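Local atomic coordinates of nicastrin (PDB entry 4R12), a protein that probably serves as an essential subunit of gamma-secretase, the complex that cleaves integral membrane proteins such as Notch receptors within the membrane. Residues 198-203 and 543-548; 277-282 and 385-390; 284-289 and 314-319. One frame throughout, in Å; residues are numbered along the deposited sequence.

Interaction 1: 198-203 and 543-548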
loop_
_atom_site.group_PDB
_atom_site.type_symbol
_atom_site.label_atom_id
_atom_site.label_comp_id
_atom_site.label_asym_id
_atom_site.label_seq_id
_atom_site.Cartn_x
_atom_site.Cartn_y
_atom_site.Cartn_z
ATOM N N GLN A 198 -1.347 -10.752 -1.642
ATOM C CA GLN A 198 -0.106 -11.488 -1.788
ATOM C C GLN A 198 1.126 -10.599 -1.597
ATOM O O GLN A 198 1.221 -9.521 -2.201
ATOM C CB GLN A 198 -0.038 -12.149 -3.172
ATOM C CG GLN A 198 -1.145 -13.173 -3.448
ATOM C CD GLN A 198 -1.028 -14.423 -2.575
ATOM O OE1 GLN A 198 0.040 -15.027 -2.472
ATOM N NE2 GLN A 198 -2.129 -14.808 -1.943
ATOM N N SER A 199 2.053 -11.054 -0.754
ATOM C CA SER A 199 3.385 -10.456 -0.654
ATOM C C SER A 199 4.272 -11.107 -1.696
ATOM O O SER A 199 3.893 -12.121 -2.277
ATOM C CB SER A 199 3.985 -10.645 0.743
ATOM O OG SER A 199 3.123 -10.154 1.762
ATOM N N ILE A 200 5.454 -10.533 -1.937
ATOM C CA ILE A 200 6.402 -11.108 -2.888
ATOM C C ILE A 200 7.819 -11.063 -2.320
ATOM O O ILE A 200 8.249 -10.031 -1.790
ATOM C CB ILE A 200 6.414 -10.372 -4.260
ATOM C CG1 ILE A 200 5.001 -10.080 -4.781
ATOM C CG2 ILE A 200 7.158 -11.193 -5.328
ATOM C CD1 ILE A 200 4.514 -8.659 -4.490
ATOM N N TRP A 201 8.539 -12.182 -2.405
ATOM C CA TRP A 201 9.949 -12.172 -2.008
ATOM C C TRP A 201 10.825 -12.769 -3.097
ATOM O O TRP A 201 10.348 -13.486 -3.992
ATOM C CB TRP A 201 10.165 -12.911 -0.670
ATOM C CG TRP A 201 9.846 -14.376 -0.677
ATOM C CD1 TRP A 201 8.631 -14.951 -0.435
ATOM C CD2 TRP A 201 10.760 -15.455 -0.905
ATOM N NE1 TRP A 201 8.727 -16.320 -0.516
ATOM C CE2 TRP A 201 10.022 -16.653 -0.809
ATOM C CE3 TRP A 201 12.125 -15.526 -1.212
ATOM C CZ2 TRP A 201 10.606 -17.907 -0.998
ATOM C CZ3 TRP A 201 12.699 -16.774 -1.398
ATOM C CH2 TRP A 201 11.941 -17.945 -1.280
ATOM N N SER A 202 12.116 -12.470 -3.026
ATOM C CA SER A 202 13.007 -12.797 -4.126
ATOM C C SER A 202 14.443 -12.871 -3.668
ATOM O O SER A 202 14.852 -12.149 -2.761
ATOM C CB SER A 202 12.884 -11.757 -5.242
ATOM O OG SER A 202 13.752 -12.064 -6.322
ATOM N N SER A 203 15.200 -13.738 -4.337
ATOM C CA SER A 203 16.640 -13.830 -4.176
ATOM C C SER A 203 17.275 -14.011 -5.560
ATOM O O SER A 203 16.677 -14.642 -6.425
ATOM C CB SER A 203 17.005 -14.994 -3.254
ATOM O OG SER A 203 18.392 -15.270 -3.322
ATOM N N THR A 543 11.724 -16.178 -7.220
ATOM C CA THR A 543 10.796 -15.125 -6.805
ATOM C C THR A 543 9.430 -15.747 -6.568
ATOM O O THR A 543 8.977 -16.560 -7.371
ATOM C CB THR A 543 10.693 -14.028 -7.884
ATOM O OG1 THR A 543 11.981 -13.427 -8.068
ATOM C CG2 THR A 543 9.668 -12.945 -7.505
ATOM N N HIS A 544 8.767 -15.370 -5.479
ATOM C CA HIS A 544 7.621 -16.139 -4.992
ATOM C C HIS A 544 6.555 -15.274 -4.343
ATOM O O HIS A 544 6.864 -14.332 -3.608
ATOM C CB HIS A 544 8.103 -17.205 -3.990
ATOM C CG HIS A 544 9.235 -18.035 -4.514
ATOM N ND1 HIS A 544 9.045 -19.082 -5.388
ATOM C CD2 HIS A 544 10.573 -17.928 -4.336
ATOM C CE1 HIS A 544 10.217 -19.607 -5.706
ATOM N NE2 HIS A 544 11.161 -18.925 -5.078
ATOM N N LEU A 545 5.301 -15.601 -4.624
ATOM C CA LEU A 545 4.184 -15.012 -3.908
ATOM C C LEU A 545 3.986 -15.679 -2.550
ATOM O O LEU A 545 4.253 -16.872 -2.402
ATOM C CB LEU A 545 2.897 -15.152 -4.725
ATOM C CG LEU A 545 2.870 -14.487 -6.102
ATOM C CD1 LEU A 545 1.669 -14.994 -6.895
ATOM C CD2 LEU A 545 2.800 -12.979 -5.951
ATOM N N HIS A 546 3.492 -14.920 -1.576
ATOM C CA HIS A 546 3.056 -15.517 -0.312
ATOM C C HIS A 546 1.799 -14.830 0.234
ATOM O O HIS A 546 1.676 -13.600 0.151
ATOM C CB HIS A 546 4.162 -15.462 0.744
ATOM C CG HIS A 546 4.025 -16.527 1.784
ATOM N ND1 HIS A 546 4.719 -17.717 1.722
ATOM C CD2 HIS A 546 3.231 -16.611 2.877
ATOM C CE1 HIS A 546 4.377 -18.477 2.749
ATOM N NE2 HIS A 546 3.473 -17.830 3.464
ATOM N N ASN A 547 0.872 -15.630 0.764
ATOM C CA ASN A 547 -0.350 -15.121 1.386
ATOM C C ASN A 547 -0.091 -14.008 2.410
ATOM O O ASN A 547 0.800 -14.128 3.251
ATOM C CB ASN A 547 -1.104 -16.239 2.117
ATOM C CG ASN A 547 -1.793 -17.223 1.184
ATOM O OD1 ASN A 547 -1.959 -16.985 -0.020
ATOM N ND2 ASN A 547 -2.236 -18.329 1.757
ATOM N N ALA A 548 -0.886 -12.949 2.338
ATOM C CA ALA A 548 -0.886 -11.898 3.347
ATOM C C ALA A 548 -2.316 -11.786 3.858
ATOM O O ALA A 548 -3.186 -11.235 3.184
ATOM C CB ALA A 548 -0.389 -10.581 2.772
HETATM O O HOH W 1 -0.177 -17.692 -2.776
HETATM O O HOH W 2 3.048 -12.393 3.232
HETATM O O HOH W 3 6.352 -17.962 -0.535
#
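One face of the Trp201 indole is covered by His544, whose CD2 lies 3.3 Å above the Trp201 ring plane, offset toward the rim, while His544 CB makes a CH-pi contact over the five-membered ring. The two rings meet obliquely, with planes 39° apart. At the indole edge, in plane, Trp201 NE1 donates to a water 2.9 Å away. That water donates to Leu545 O and is also bonded to His546 ND1 at the edge of the second imidazole. Asp284 holds His546 NE2, and Asp307 and Asn542 bind the two nitrogens of His544, which together should fix the rotation of both histidine rings.

Beyond them, the Gln198 chain bends at chi2 and brings NE2 to Asn547 OD1 at 2.9 Å. The bond is nearly straight (171°) and uses a lone pair of OD1, although the amide planes stand 79° apart. On the face opposite to Trp201, Ile200 CG1 touches Leu545 CD2 at 3.8 Å and the hydroxyls Ser202 OG and Thr543 OG1 share a 2.8 Å hydrogen bond; helix 500-512 packs against this side.

Ser199 with His546 and Trp201 with His544 are hydrogen-bonded pairs, alternating with non-hydrogen-bonded ones. This is twisted antiparallel sheet pairing, with strand 192-203 bonded to 542-548 at one edge and to 262-268 at the other.

Interaction 2: 277-282 and 385-390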
loop_
_atom_site.group_PDB
_atom_site.type_symbol
_atom_site.label_atom_id
_atom_site.label_comp_id
_atom_site.label_asym_id
_atom_site.label_seq_id
_atom_site.Cartn_x
_atom_site.Cartn_y
_atom_site.Cartn_z
ATOM N N GLY A 277 0.862 -9.349 6.274
ATOM C CA GLY A 277 1.818 -9.929 5.343
ATOM C C GLY A 277 3.089 -10.433 6.010
ATOM O O GLY A 277 3.452 -11.604 5.863
ATOM N N SER A 278 3.772 -9.565 6.748
ATOM C CA SER A 278 4.951 -10.011 7.488
ATOM C C SER A 278 4.593 -11.083 8.524
ATOM O O SER A 278 5.302 -12.080 8.663
ATOM C CB SER A 278 5.666 -8.833 8.165
ATOM O OG SER A 278 4.790 -8.016 8.918
ATOM N N GLU A 279 3.482 -10.906 9.232
ATOM C CA GLU A 279 3.096 -11.888 10.252
ATOM C C GLU A 279 2.818 -13.280 9.682
ATOM O O GLU A 279 3.263 -14.287 10.248
ATOM C CB GLU A 279 1.872 -11.408 11.035
ATOM C CG GLU A 279 2.160 -10.264 11.998
ATOM C CD GLU A 279 3.023 -10.670 13.205
ATOM O OE1 GLU A 279 3.400 -11.857 13.338
ATOM O OE2 GLU A 279 3.322 -9.781 14.028
ATOM N N TYR A 280 2.088 -13.347 8.573
ATOM C CA TYR A 280 1.742 -14.639 7.984
ATOM C C TYR A 280 3.001 -15.363 7.509
ATOM O O TYR A 280 3.158 -16.553 7.743
ATOM C CB TYR A 280 0.756 -14.447 6.830
ATOM C CG TYR A 280 0.026 -15.688 6.345
ATOM C CD1 TYR A 280 0.644 -16.599 5.490
ATOM C CD2 TYR A 280 -1.312 -15.906 6.683
ATOM C CE1 TYR A 280 -0.035 -17.716 5.019
ATOM C CE2 TYR A 280 -1.997 -17.017 6.215
ATOM C CZ TYR A 280 -1.355 -17.919 5.382
ATOM O OH TYR A 280 -2.033 -19.013 4.898
ATOM N N PHE A 281 3.900 -14.631 6.855
ATOM C CA PHE A 281 5.136 -15.225 6.356
ATOM C C PHE A 281 5.973 -15.777 7.516
ATOM O O PHE A 281 6.430 -16.914 7.466
ATOM C CB PHE A 281 5.939 -14.196 5.542
ATOM C CG PHE A 281 7.112 -14.782 4.799
ATOM C CD1 PHE A 281 6.917 -15.500 3.629
ATOM C CD2 PHE A 281 8.407 -14.598 5.257
ATOM C CE1 PHE A 281 7.994 -16.030 2.931
ATOM C CE2 PHE A 281 9.496 -15.127 4.560
ATOM C CZ PHE A 281 9.288 -15.846 3.405
ATOM N N ILE A 282 6.161 -14.965 8.556
ATOM C CA ILE A 282 6.902 -15.397 9.753
ATOM C C ILE A 282 6.252 -16.622 10.402
ATOM O O ILE A 282 6.937 -17.581 10.771
ATOM C CB ILE A 282 7.001 -14.267 10.792
ATOM C CG1 ILE A 282 7.958 -13.188 10.294
ATOM C CG2 ILE A 282 7.465 -14.809 12.168
ATOM C CD1 ILE A 282 7.794 -11.859 11.004
ATOM N N SER A 385 9.195 -4.469 10.606
ATOM C CA SER A 385 10.227 -5.059 11.456
ATOM C C SER A 385 9.660 -5.475 12.810
ATOM O O SER A 385 10.162 -6.395 13.449
ATOM C CB SER A 385 11.383 -4.080 11.666
ATOM O OG SER A 385 12.117 -3.890 10.470
ATOM N N MET A 386 8.618 -4.778 13.249
ATOM C CA MET A 386 7.940 -5.140 14.484
ATOM C C MET A 386 7.484 -6.602 14.510
ATOM O O MET A 386 7.465 -7.234 15.576
ATOM C CB MET A 386 6.742 -4.225 14.717
ATOM C CG MET A 386 7.126 -2.808 15.096
ATOM S SD MET A 386 5.677 -1.757 15.341
ATOM C CE MET A 386 6.406 -0.398 16.247
ATOM N N SER A 387 7.119 -7.145 13.353
ATOM C CA SER A 387 6.669 -8.530 13.307
ATOM C C SER A 387 7.819 -9.472 13.629
ATOM O O SER A 387 7.630 -10.482 14.307
ATOM C CB SER A 387 6.072 -8.866 11.938
ATOM O OG SER A 387 4.960 -8.035 11.671
ATOM N N PHE A 388 9.017 -9.145 13.150
ATOM C CA PHE A 388 10.182 -9.982 13.435
ATOM C C PHE A 388 10.665 -9.815 14.877
ATOM O O PHE A 388 11.082 -10.784 15.513
ATOM C CB PHE A 388 11.319 -9.675 12.446
ATOM C CG PHE A 388 11.003 -10.084 11.036
ATOM C CD1 PHE A 388 10.228 -9.277 10.227
ATOM C CD2 PHE A 388 11.454 -11.297 10.533
ATOM C CE1 PHE A 388 9.918 -9.660 8.934
ATOM C CE2 PHE A 388 11.145 -11.684 9.239
ATOM C CZ PHE A 388 10.367 -10.866 8.444
ATOM N N LEU A 389 10.594 -8.596 15.397
ATOM C CA LEU A 389 11.076 -8.332 16.761
ATOM C C LEU A 389 10.214 -8.977 17.845
ATOM O O LEU A 389 10.648 -9.129 18.996
ATOM C CB LEU A 389 11.164 -6.826 16.991
ATOM C CG LEU A 389 12.300 -6.185 16.195
ATOM C CD1 LEU A 389 12.049 -4.699 15.994
ATOM C CD2 LEU A 389 13.631 -6.440 16.899
ATOM N N LYS A 390 8.990 -9.351 17.484
ATOM C CA LYS A 390 8.148 -10.140 18.378
ATOM C C LYS A 390 8.713 -11.540 18.558
ATOM O O LYS A 390 8.416 -12.214 19.536
ATOM C CB LYS A 390 6.723 -10.236 17.845
ATOM C CG LYS A 390 5.955 -8.931 17.832
ATOM C CD LYS A 390 4.611 -9.108 17.125
ATOM C CE LYS A 390 3.905 -7.767 16.947
ATOM N NZ LYS A 390 2.561 -7.889 16.297
HETATM O O HOH W 4 5.572 -12.224 14.817
#
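Three torsions bring Ser278, Glu279 and Ser387 together. Ser278 OG stands between its backbone N and carbonyl carbon (chi1 50°), which turns it to the neighbouring helix; Ser387 OG is anti to its carbonyl carbon and comes to meet it; and the Glu279 chain folds at chi2 (-69°), carrying its carboxylate back over Ser387. The two hydroxyls, Ser278 OG and Ser387 OG, lie 2.8 Å apart, and Glu279 OE2 lies 3.4 Å from Ser387 OG. Ser278 OG is also bonded to Glu271, so this small polar cluster reaches beyond the two helices.

Further out, Lys390 extends its chain at about a right angle across that of Glu279 and forms a salt bridge, NZ to OE2 at 3.1 Å, meeting the oxygen almost head-on to its C-O bond. The ammonium group has a second partner in the carbonyl of Tyr117. A water lies 2.7 Å from both Glu279 OE1 and Ser387 O, placed to donate to either.

The apolar half of the contact belongs to Ile282 and Phe388. Ile282 CD1 stands over the centre of the Phe388 ring, 3.5 Å from its centroid and almost exactly on the ring normal, in a CH-pi contact; the same methyl lies 3.6 Å from Ser387 CB. Phe388 in turn rests on Leu216, Met218 and Ile322.

The axes of 277-282 and 385-389 approach to 8.8 Å and cross at 35°, running in the same general direction. Helix 385-389 lies on the parallel strands 214-220 and 319-325, while Phe281 of the neighbouring helix meets Trp268 of strand 262-268, consistent with the alpha/beta architecture of the nicastrin large lobe, which belongs to the zinc-exopeptidase clan.

Interaction 3: 284-289 and 314-319. With NAG (2-acetamido-2-deoxy-beta-D-glucopyranose), chain B.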
loop_
_atom_site.group_PDB
_atom_site.type_symbol
_atom_site.label_atom_id
_atom_site.label_comp_id
_atom_site.label_asym_id
_atom_site.label_seq_id
_atom_site.Cartn_x
_atom_site.Cartn_y
_atom_site.Cartn_z
ATOM N N ASP A 284 4.533 -18.897 8.964
ATOM C CA ASP A 284 4.812 -20.061 8.131
ATOM C C ASP A 284 6.262 -20.527 8.270
ATOM O O ASP A 284 6.534 -21.729 8.317
ATOM C CB ASP A 284 4.482 -19.767 6.662
ATOM C CG ASP A 284 3.002 -19.989 6.345
ATOM O OD1 ASP A 284 2.255 -20.392 7.264
ATOM O OD2 ASP A 284 2.593 -19.781 5.184
ATOM N N LEU A 285 7.190 -19.582 8.350
ATOM C CA LEU A 285 8.589 -19.936 8.561
ATOM C C LEU A 285 8.799 -20.766 9.833
ATOM O O LEU A 285 9.619 -21.675 9.857
ATOM C CB LEU A 285 9.458 -18.679 8.639
ATOM C CG LEU A 285 9.598 -17.872 7.357
ATOM C CD1 LEU A 285 10.601 -16.753 7.574
ATOM C CD2 LEU A 285 10.022 -18.787 6.206
ATOM N N LEU A 286 8.061 -20.431 10.884
ATOM C CA LEU A 286 8.285 -21.039 12.189
ATOM C C LEU A 286 7.397 -22.249 12.439
ATOM O O LEU A 286 7.766 -23.136 13.198
ATOM C CB LEU A 286 8.062 -20.010 13.292
ATOM C CG LEU A 286 9.002 -18.801 13.330
ATOM C CD1 LEU A 286 8.479 -17.772 14.325
ATOM C CD2 LEU A 286 10.424 -19.218 13.676
ATOM N N ASN A 287 6.234 -22.293 11.796
ATOM C CA ASN A 287 5.203 -23.254 12.183
ATOM C C ASN A 287 4.617 -24.131 11.085
ATOM O O ASN A 287 3.919 -25.095 11.386
ATOM C CB ASN A 287 4.051 -22.507 12.857
ATOM C CG ASN A 287 4.496 -21.771 14.091
ATOM O OD1 ASN A 287 5.297 -22.285 14.874
ATOM N ND2 ASN A 287 4.000 -20.551 14.267
ATOM N N PHE A 288 4.872 -23.816 9.821
ATOM C CA PHE A 288 4.152 -24.520 8.768
ATOM C C PHE A 288 4.522 -25.996 8.687
ATOM O O PHE A 288 5.696 -26.363 8.693
ATOM C CB PHE A 288 4.379 -23.867 7.404
ATOM C CG PHE A 288 3.615 -24.529 6.293
ATOM C CD1 PHE A 288 2.253 -24.338 6.168
ATOM C CD2 PHE A 288 4.259 -25.351 5.381
ATOM C CE1 PHE A 288 1.542 -24.949 5.150
ATOM C CE2 PHE A 288 3.556 -25.964 4.357
ATOM C CZ PHE A 288 2.197 -25.764 4.241
ATOM N N GLN A 289 3.497 -26.834 8.613
ATOM C CA GLN A 289 3.678 -28.243 8.303
ATOM C C GLN A 289 2.649 -28.665 7.258
ATOM O O GLN A 289 1.449 -28.454 7.436
ATOM C CB GLN A 289 3.554 -29.093 9.570
ATOM C CG GLN A 289 4.644 -30.140 9.696
ATOM C CD GLN A 289 4.835 -30.606 11.125
ATOM O OE1 GLN A 289 5.690 -30.093 11.846
ATOM N NE2 GLN A 289 4.033 -31.581 11.543
ATOM N N ILE A 314 14.107 -21.165 3.211
ATOM C CA ILE A 314 14.293 -20.103 4.185
ATOM C C ILE A 314 14.208 -20.633 5.603
ATOM O O ILE A 314 13.198 -21.186 6.043
ATOM C CB ILE A 314 13.278 -18.947 3.992
ATOM C CG1 ILE A 314 13.492 -18.292 2.621
ATOM C CG2 ILE A 314 13.455 -17.883 5.083
ATOM C CD1 ILE A 314 12.514 -17.178 2.319
ATOM N N ASN A 315 15.305 -20.518 6.331
ATOM C CA ASN A 315 15.377 -20.835 7.749
ATOM C C ASN A 315 15.317 -19.554 8.544
ATOM O O ASN A 315 16.175 -18.755 8.430
ATOM C CB ASN A 315 16.670 -21.581 8.034
ATOM C CG ASN A 315 16.829 -21.980 9.483
ATOM O OD1 ASN A 315 16.206 -21.441 10.352
ATOM N ND2 ASN A 315 17.693 -22.927 9.725
ATOM N N PHE A 316 14.273 -19.366 9.324
ATOM C CA PHE A 316 14.086 -18.147 10.064
ATOM C C PHE A 316 15.316 -17.751 10.833
ATOM O O PHE A 316 15.702 -16.632 10.829
ATOM C CB PHE A 316 12.904 -18.241 11.014
ATOM C CG PHE A 316 12.641 -16.987 11.787
ATOM C CD1 PHE A 316 11.864 -16.007 11.273
ATOM C CD2 PHE A 316 13.156 -16.807 13.033
ATOM C CE1 PHE A 316 11.613 -14.860 11.967
ATOM C CE2 PHE A 316 12.904 -15.682 13.747
ATOM C CZ PHE A 316 12.130 -14.696 13.213
ATOM N N THR A 317 15.935 -18.715 11.473
ATOM C CA THR A 317 17.059 -18.431 12.325
ATOM C C THR A 317 18.308 -18.021 11.575
ATOM O O THR A 317 19.170 -17.450 12.158
ATOM C CB THR A 317 17.339 -19.571 13.313
ATOM O OG1 THR A 317 17.798 -20.698 12.606
ATOM C CG2 THR A 317 16.108 -19.940 14.026
ATOM N N LYS A 318 18.382 -18.297 10.284
ATOM C CA LYS A 318 19.468 -17.799 9.457
ATOM C C LYS A 318 19.357 -16.332 9.069
ATOM O O LYS A 318 20.298 -15.772 8.565
ATOM C CB LYS A 318 19.605 -18.588 8.192
ATOM C CG LYS A 318 20.099 -19.989 8.348
ATOM C CD LYS A 318 21.505 -20.077 8.861
ATOM C CE LYS A 318 21.815 -21.525 9.184
ATOM N NZ LYS A 318 23.236 -21.871 9.053
ATOM N N ILE A 319 18.202 -15.727 9.277
ATOM C CA ILE A 319 18.083 -14.286 9.034
ATOM C C ILE A 319 18.933 -13.545 10.074
ATOM O O ILE A 319 18.698 -13.638 11.284
ATOM C CB ILE A 319 16.613 -13.819 9.075
ATOM C CG1 ILE A 319 15.795 -14.575 8.027
ATOM C CG2 ILE A 319 16.510 -12.320 8.822
ATOM C CD1 ILE A 319 14.288 -14.416 8.190
HETATM C C1 NAG B . 18.298 -23.150 11.011
HETATM C C2 NAG B . 18.594 -24.622 11.116
HETATM C C3 NAG B . 19.373 -24.987 12.359
HETATM C C4 NAG B . 20.321 -23.935 12.873
HETATM C C5 NAG B . 19.898 -22.520 12.535
HETATM C C6 NAG B . 20.980 -21.507 12.765
HETATM C C7 NAG B . 17.189 -26.401 10.422
HETATM C C8 NAG B . 15.774 -26.832 10.268
HETATM N N2 NAG B . 17.373 -25.356 11.183
HETATM O O3 NAG B . 20.112 -26.174 12.116
HETATM O O4 NAG B . 20.116 -24.098 14.251
HETATM O O5 NAG B . 19.512 -22.473 11.186
HETATM O O6 NAG B . 22.098 -21.818 11.967
HETATM O O7 NAG B . 18.088 -26.974 9.890
#
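Leu285 reaches from the last turn of helix 276-287 toward Ile314 and Phe316. Its CB is directed at segment 314-319, and CG, anti to the carbonyl carbon (chi1 -68°), carries two methyls that divide the work. CD2 settles on the branch of Ile314, 3.7 Å from Ile314 CG2, with Ile314 CB close behind. CD1 lies in the plane of the Phe316 ring at its edge, 4.0 Å from Phe316 CD1, and is equally near Ile314 CG2; more loosely, it approaches Ile319 CD1. One residue on, Leu286 comes over a face of the same ring, its CD2 3.7 Å from Phe316 CG. The phenyl group is thus met on its edge by one leucine and on a face by the next; Phe316 CG is anti to its backbone N (chi1 -179°), which directs the ring toward the two leucines.

Asn315, Phe316 and Thr317 form an Asn-X-Thr sequon, and Asn315 is glycosylated: its ND2 is joined covalently to C1 of the sugar at 1.4 Å. The Thr317 backbone N donates to Asn315 OD1 at 3.0 Å, approaching from above the carbonyl plane; this Asx turn starts the short 3-10 segment 316-318 that leads into strand 319-325 of the large lobe. Asn315 points away from the helix, so the glycan and the apolar contact occupy different sides of the turn.

Lys318 bends at chi2 and runs beside the sugar, with CG 3.8 Å from the ring oxygen O5; the model brings the end of Lys318 and the sugar O6 too close, so their fit there is doubtful. With an alanine at Lys318, the ring-oxygen side of the sugar would probably lose the aliphatic chain beside it, leaving the sugar less hemmed in. The Lys318 backbone is hydrogen-bonded to that of Ile214.

Overall arrangement
From the N terminus, strand 192-203 supplies the first side of interaction 1, and helix 276-287 then gives successive turns to interactions 2 and 3. Interaction 3 closes first, at 314-319, around the shortest loop; interaction 2 follows at 385-390 and encloses it; interaction 1 closes last, when 543-548 returns beside 198-203 and encloses both. None cross. The helix ties them together: Phe281 packs on Trp201, His546 and Ile314, and Tyr280 bonds to Asn547; apart from the helix, Phe388 meets Phe316. A late strand is thereby joined to the helices and glycosylated turn of the large lobe.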